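Local coordinates for anopheles Plasmodium-responsive Leucine-rich repeat protein 1B (Anopheles gambiae, PDB 4XGO) that probably acts in mosquito defence against Plasmodium, as a leucine-rich repeat protein of the APL1 family thought to pair with the related LRIM1, at residues L19-F22 with E26-N29; H302-C307 with I331-E336. All blocks are in the same frame, centred on the assembly; numbering follows the deposited sequence.

Interaction 1 of 2, residues L19-F22 with E26-N29; sequences LASF and EVLN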
loop_
_atom_site.group_PDB
_atom_site.type_symbol
_atom_site.label_atom_id
_atom_site.label_comp_id
_atom_site.label_asym_id
_atom_site.label_seq_id
_atom_site.Cartn_x
_atom_site.Cartn_y
_atom_site.Cartn_z
ATOM N N LEU A 19 6.169 -4.848 28.141
ATOM C CA LEU A 19 5.137 -5.002 29.176
ATOM C C LEU A 19 5.386 -4.069 30.366
ATOM O O LEU A 19 4.446 -3.488 30.892
ATOM C CB LEU A 19 5.043 -6.462 29.659
ATOM C CG LEU A 19 4.541 -7.476 28.619
ATOM C CD1 LEU A 19 4.758 -8.913 29.081
ATOM C CD2 LEU A 19 3.084 -7.238 28.229
ATOM N N ALA A 20 6.651 -3.896 30.753
ATOM C CA ALA A 20 7.002 -2.996 31.865
ATOM C C ALA A 20 6.639 -1.552 31.517
ATOM O O ALA A 20 6.095 -0.812 32.354
ATOM C CB ALA A 20 8.482 -3.094 32.186
ATOM N N SER A 21 6.942 -1.149 30.279
ATOM C CA SER A 21 6.603 0.207 29.819
ATOM C C SER A 21 5.073 0.420 29.756
ATOM O O SER A 21 4.573 1.506 30.053
ATOM C CB SER A 21 7.304 0.487 28.468
ATOM O OG SER A 21 6.660 -0.152 27.372
ATOM N N PHE A 22 4.335 -0.621 29.378
ATOM C CA PHE A 22 2.887 -0.567 29.291
ATOM C C PHE A 22 2.294 -0.490 30.696
ATOM O O PHE A 22 1.365 0.276 30.937
ATOM C CB PHE A 22 2.304 -1.813 28.630
ATOM C CG PHE A 22 2.642 -1.976 27.168
ATOM C CD1 PHE A 22 3.195 -0.938 26.414
ATOM C CD2 PHE A 22 2.361 -3.182 26.535
ATOM C CE1 PHE A 22 3.465 -1.115 25.072
ATOM C CE2 PHE A 22 2.633 -3.356 25.193
ATOM C CZ PHE A 22 3.183 -2.324 24.465
ATOM N N GLU A 26 3.597 4.460 30.607
ATOM C CA GLU A 26 4.575 5.383 30.080
ATOM C C GLU A 26 4.628 5.245 28.572
ATOM O O GLU A 26 4.943 6.199 27.889
ATOM C CB GLU A 26 5.947 5.097 30.667
ATOM C CG GLU A 26 5.982 5.305 32.173
ATOM C CD GLU A 26 7.377 5.253 32.757
ATOM O OE1 GLU A 26 8.275 4.677 32.115
ATOM O OE2 GLU A 26 7.560 5.785 33.882
ATOM N N VAL A 27 4.357 4.043 28.071
ATOM C CA VAL A 27 4.253 3.805 26.626
ATOM C C VAL A 27 2.847 3.319 26.403
ATOM O O VAL A 27 2.411 2.384 27.062
ATOM C CB VAL A 27 5.278 2.770 26.132
ATOM C CG1 VAL A 27 5.097 2.474 24.638
ATOM C CG2 VAL A 27 6.686 3.282 26.412
ATOM N N LEU A 28 2.114 3.972 25.507
ATOM C CA LEU A 28 0.750 3.581 25.226
ATOM C C LEU A 28 0.646 3.202 23.768
ATOM O O LEU A 28 0.821 4.043 22.887
ATOM C CB LEU A 28 -0.237 4.703 25.592
ATOM C CG LEU A 28 -1.701 4.426 25.239
ATOM C CD1 LEU A 28 -2.197 3.186 25.967
ATOM C CD2 LEU A 28 -2.608 5.605 25.535
ATOM N N ASN A 29 0.343 1.941 23.518
ATOM C CA ASN A 29 0.170 1.462 22.158
ATOM C C ASN A 29 -1.308 1.377 21.756
ATOM O O ASN A 29 -2.029 0.449 22.143
ATOM C CB ASN A 29 0.875 0.126 21.948
ATOM C CG ASN A 29 0.857 -0.301 20.490
ATOM O OD1 ASN A 29 0.520 0.496 19.617
ATOM N ND2 ASN A 29 1.244 -1.543 20.214
#
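At the N-terminal end of the leucine-rich repeat solenoid, a short turn leads from helix 12-23 into strand 27-29, the first strand of the concave parallel array, and Ser21 and Phe22 of the last helical turn meet Glu26, just before that strand, and Val27, its first residue. The carbonyl of Ser21 takes two backbone N-H groups. Glu26 N reaches Ser21 O at 3.2 Å almost in line with the carbonyl (C=O...N 173°), whereas Val27 N approaches the same oxygen from well above the carbonyl plane, with the straighter N-H...O angle of 163°. One acceptor near the helix end thus fixes the turn into strand 27-29.

Val27 is the side chain that fills the angle between helix and strand. Its CG2 rests on Ser21 CB at 3.5 Å, and its CB lies 3.5 Å from Ser21 OG, a hydroxyl that also hydrogen-bonds to Leu18 O within the helix. Val27 CG1, set anti to the backbone N (chi1 177°), reaches the edge of the Phe22 ring in its plane, 4.0 Å from Phe22 CE1. The ring runs on beside the strand: Phe22 CD1 is 3.5 Å from Val27 O, and CZ ends 4.2 Å from Asn29 CB. Strand 51-53 flanks Val27 through Lys51 and Tyr53, and Phe22 also packs on Asn29 of the second subunit.

Interaction 2 of 2, residues H302-C307 with I331-E336; sequences HNDWDC and IDYHLE
The Tyr333 ring presents an edge to the backbone of Asp304, whose carbonyl carbon lies near the ring plane, 4.0 Å from Tyr333 CE2; Ile331 O sits at the edge in plane as well. Trp305 O approaches the same CE2 obliquely at 3.7 Å. On the other segment, one face of the Trp305 indole carries Asn303 CB, offset toward the rim. These groups belong to the disulfide-bonded C-terminal cap of the leucine-rich repeat domain, where the chain leaves the last repeat, enters helix 307-316 and returns along strand 334-336.

No direct hydrogen bond joins the two segments. A water does so instead, donating to Asp304 O at 2.7 Å and lying 2.6 Å from Tyr333 OH. The Asp304 carboxylate, turned 74° from the phenol ring, forms a salt bridge with Lys330, just before the returning segment. Strand 339-342 lies between the two segments in the small mixed sheet, and Cys307 is bonded to it by the disulfide to Cys341.

Asp306 occupies the N-cap position of the helix, its OD2 accepting from Ser309 N. One residue on, the Cys307 sulfur meets the imidazole of His334 obliquely, 4.3 Å from the ring centroid. His334 CG lies between the backbone N and the carbonyl carbon (chi1 73°), which brings the imidazole round to that sulfur. The imidazole is held at both nitrogens: NE2 bonds to Glu343, while ND1 donates to Leu335 O at 3.0 Å from above that carbonyl's plane. Cys307 SG is nearest to the ring at His334 NE2, 3.5 Å away.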
loop_
_atom_site.group_PDB
_atom_site.type_symbol
_atom_site.label_atom_id
_atom_site.label_comp_id
_atom_site.label_asym_id
_atom_site.label_seq_id
_atom_site.Cartn_x
_atom_site.Cartn_y
_atom_site.Cartn_z
ATOM N N HIS A 302 26.542 0.392 -23.530
ATOM C CA HIS A 302 25.583 1.315 -24.119
ATOM C C HIS A 302 26.162 2.726 -24.237
ATOM O O HIS A 302 25.609 3.691 -23.686
ATOM C CB HIS A 302 24.287 1.310 -23.322
ATOM C CG HIS A 302 23.619 -0.023 -23.337
ATOM N ND1 HIS A 302 22.635 -0.342 -24.250
ATOM C CD2 HIS A 302 23.842 -1.143 -22.612
ATOM C CE1 HIS A 302 22.250 -1.592 -24.057
ATOM N NE2 HIS A 302 22.965 -2.097 -23.069
ATOM N N ASN A 303 27.305 2.792 -24.926
ATOM C CA ASN A 303 27.941 4.049 -25.279
ATOM C C ASN A 303 28.214 4.071 -26.779
ATOM O O ASN A 303 27.466 3.441 -27.532
ATOM C CB ASN A 303 29.173 4.291 -24.404
ATOM C CG ASN A 303 28.807 4.929 -23.066
ATOM O OD1 ASN A 303 28.428 6.096 -23.015
ATOM N ND2 ASN A 303 28.884 4.165 -21.993
ATOM N N ASP A 304 29.213 4.836 -27.226
ATOM C CA ASP A 304 29.553 4.924 -28.649
ATOM C C ASP A 304 31.065 4.874 -28.830
ATOM O O ASP A 304 31.660 5.741 -29.476
ATOM C CB ASP A 304 28.996 6.218 -29.237
ATOM C CG ASP A 304 27.494 6.200 -29.338
ATOM O OD1 ASP A 304 26.961 5.534 -30.260
ATOM O OD2 ASP A 304 26.837 6.850 -28.498
ATOM N N TRP A 305 31.677 3.832 -28.284
ATOM C CA TRP A 305 33.135 3.785 -28.091
ATOM C C TRP A 305 33.949 3.748 -29.369
ATOM O O TRP A 305 33.643 3.003 -30.301
ATOM C CB TRP A 305 33.557 2.533 -27.290
ATOM C CG TRP A 305 33.064 2.543 -25.920
ATOM C CD1 TRP A 305 32.099 1.734 -25.377
ATOM C CD2 TRP A 305 33.467 3.434 -24.884
ATOM N NE1 TRP A 305 31.892 2.067 -24.065
ATOM C CE2 TRP A 305 32.715 3.109 -23.735
ATOM C CE3 TRP A 305 34.396 4.475 -24.811
ATOM C CZ2 TRP A 305 32.844 3.810 -22.536
ATOM C CZ3 TRP A 305 34.523 5.166 -23.613
ATOM C CH2 TRP A 305 33.782 4.816 -22.495
ATOM N N ASP A 306 35.022 4.524 -29.364
ATOM C CA ASP A 306 36.132 4.353 -30.299
ATOM C C ASP A 306 36.981 3.175 -29.787
ATOM O O ASP A 306 37.321 3.109 -28.599
ATOM C CB ASP A 306 36.913 5.666 -30.325
ATOM C CG ASP A 306 38.223 5.562 -31.018
ATOM O OD1 ASP A 306 38.224 5.648 -32.268
ATOM O OD2 ASP A 306 39.245 5.460 -30.314
ATOM N N CYS A 307 37.278 2.213 -30.660
ATOM C CA CYS A 307 37.970 0.989 -30.224
ATOM C C CYS A 307 39.337 1.281 -29.609
ATOM O O CYS A 307 39.701 0.683 -28.612
ATOM C CB CYS A 307 38.124 -0.008 -31.382
ATOM S SG CYS A 307 36.585 -0.772 -31.926
ATOM N N ILE A 331 25.373 -1.168 -36.565
ATOM C CA ILE A 331 26.166 -1.322 -37.765
ATOM C C ILE A 331 27.525 -0.617 -37.632
ATOM O O ILE A 331 27.604 0.509 -37.115
ATOM C CB ILE A 331 25.384 -0.800 -39.003
ATOM C CG1 ILE A 331 26.049 -1.253 -40.297
ATOM C CG2 ILE A 331 25.212 0.714 -38.936
ATOM C CD1 ILE A 331 25.178 -1.087 -41.528
ATOM N N ASP A 332 28.574 -1.310 -38.076
ATOM C CA ASP A 332 29.972 -0.839 -38.072
ATOM C C ASP A 332 30.660 -0.849 -36.702
ATOM O O ASP A 332 31.821 -0.432 -36.601
ATOM C CB ASP A 332 30.125 0.527 -38.744
ATOM C CG ASP A 332 29.714 0.499 -40.202
ATOM O OD1 ASP A 332 29.944 -0.532 -40.873
ATOM O OD2 ASP A 332 29.174 1.511 -40.680
ATOM N N TYR A 333 29.948 -1.315 -35.680
ATOM C CA TYR A 333 30.515 -1.549 -34.353
ATOM C C TYR A 333 30.630 -3.052 -34.141
ATOM O O TYR A 333 29.849 -3.831 -34.695
ATOM C CB TYR A 333 29.650 -0.938 -33.256
ATOM C CG TYR A 333 29.742 0.578 -33.165
ATOM C CD1 TYR A 333 29.236 1.386 -34.185
ATOM C CD2 TYR A 333 30.312 1.200 -32.059
ATOM C CE1 TYR A 333 29.318 2.768 -34.114
ATOM C CE2 TYR A 333 30.408 2.579 -31.981
ATOM C CZ TYR A 333 29.898 3.358 -33.001
ATOM O OH TYR A 333 29.987 4.735 -32.937
ATOM N N HIS A 334 31.618 -3.442 -33.352
ATOM C CA HIS A 334 31.845 -4.835 -33.030
ATOM C C HIS A 334 32.251 -4.951 -31.577
ATOM O O HIS A 334 32.720 -3.991 -30.968
ATOM C CB HIS A 334 32.941 -5.423 -33.928
ATOM C CG HIS A 334 34.326 -4.943 -33.597
ATOM N ND1 HIS A 334 35.109 -5.535 -32.626
ATOM C CD2 HIS A 334 35.069 -3.931 -34.108
ATOM C CE1 HIS A 334 36.273 -4.912 -32.555
ATOM N NE2 HIS A 334 36.277 -3.938 -33.445
ATOM N N LEU A 335 32.080 -6.139 -31.027
ATOM C CA LEU A 335 32.403 -6.356 -29.625
ATOM C C LEU A 335 33.906 -6.475 -29.414
ATOM O O LEU A 335 34.606 -7.158 -30.163
ATOM C CB LEU A 335 31.711 -7.598 -29.084
ATOM C CG LEU A 335 30.190 -7.571 -29.047
ATOM C CD1 LEU A 335 29.618 -8.974 -28.950
ATOM C CD2 LEU A 335 29.698 -6.731 -27.880
ATOM N N GLU A 336 34.373 -5.786 -28.384
ATOM C CA GLU A 336 35.740 -5.793 -27.938
ATOM C C GLU A 336 35.689 -6.006 -26.423
ATOM O O GLU A 336 35.190 -5.160 -25.702
ATOM C CB GLU A 336 36.352 -4.445 -28.281
ATOM C CG GLU A 336 37.765 -4.255 -27.784
ATOM C CD GLU A 336 38.762 -4.951 -28.660
ATOM O OE1 GLU A 336 38.936 -4.533 -29.826
ATOM O OE2 GLU A 336 39.382 -5.905 -28.154
HETATM O O HOH W 1 32.123 5.962 -32.156
#

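In the fold
From the N terminus, interaction 1 comes first, closing a tight loop of three intervening residues as helix 12-23 gives way to strand 27-29, the outermost strand of this chain's parallel array at that end. The chain then winds through the successive repeats to strand 297-299 at the other end. Interaction 2 follows and closes a larger loop of 23 residues, which contains most of helix 307-316, within the C-terminal cap. The two loops are in series, neither nested nor crossed. Their centres lie 65 Å apart on opposite sides of the chain's centre, so each ties together one end of the elongated domain without touching the other.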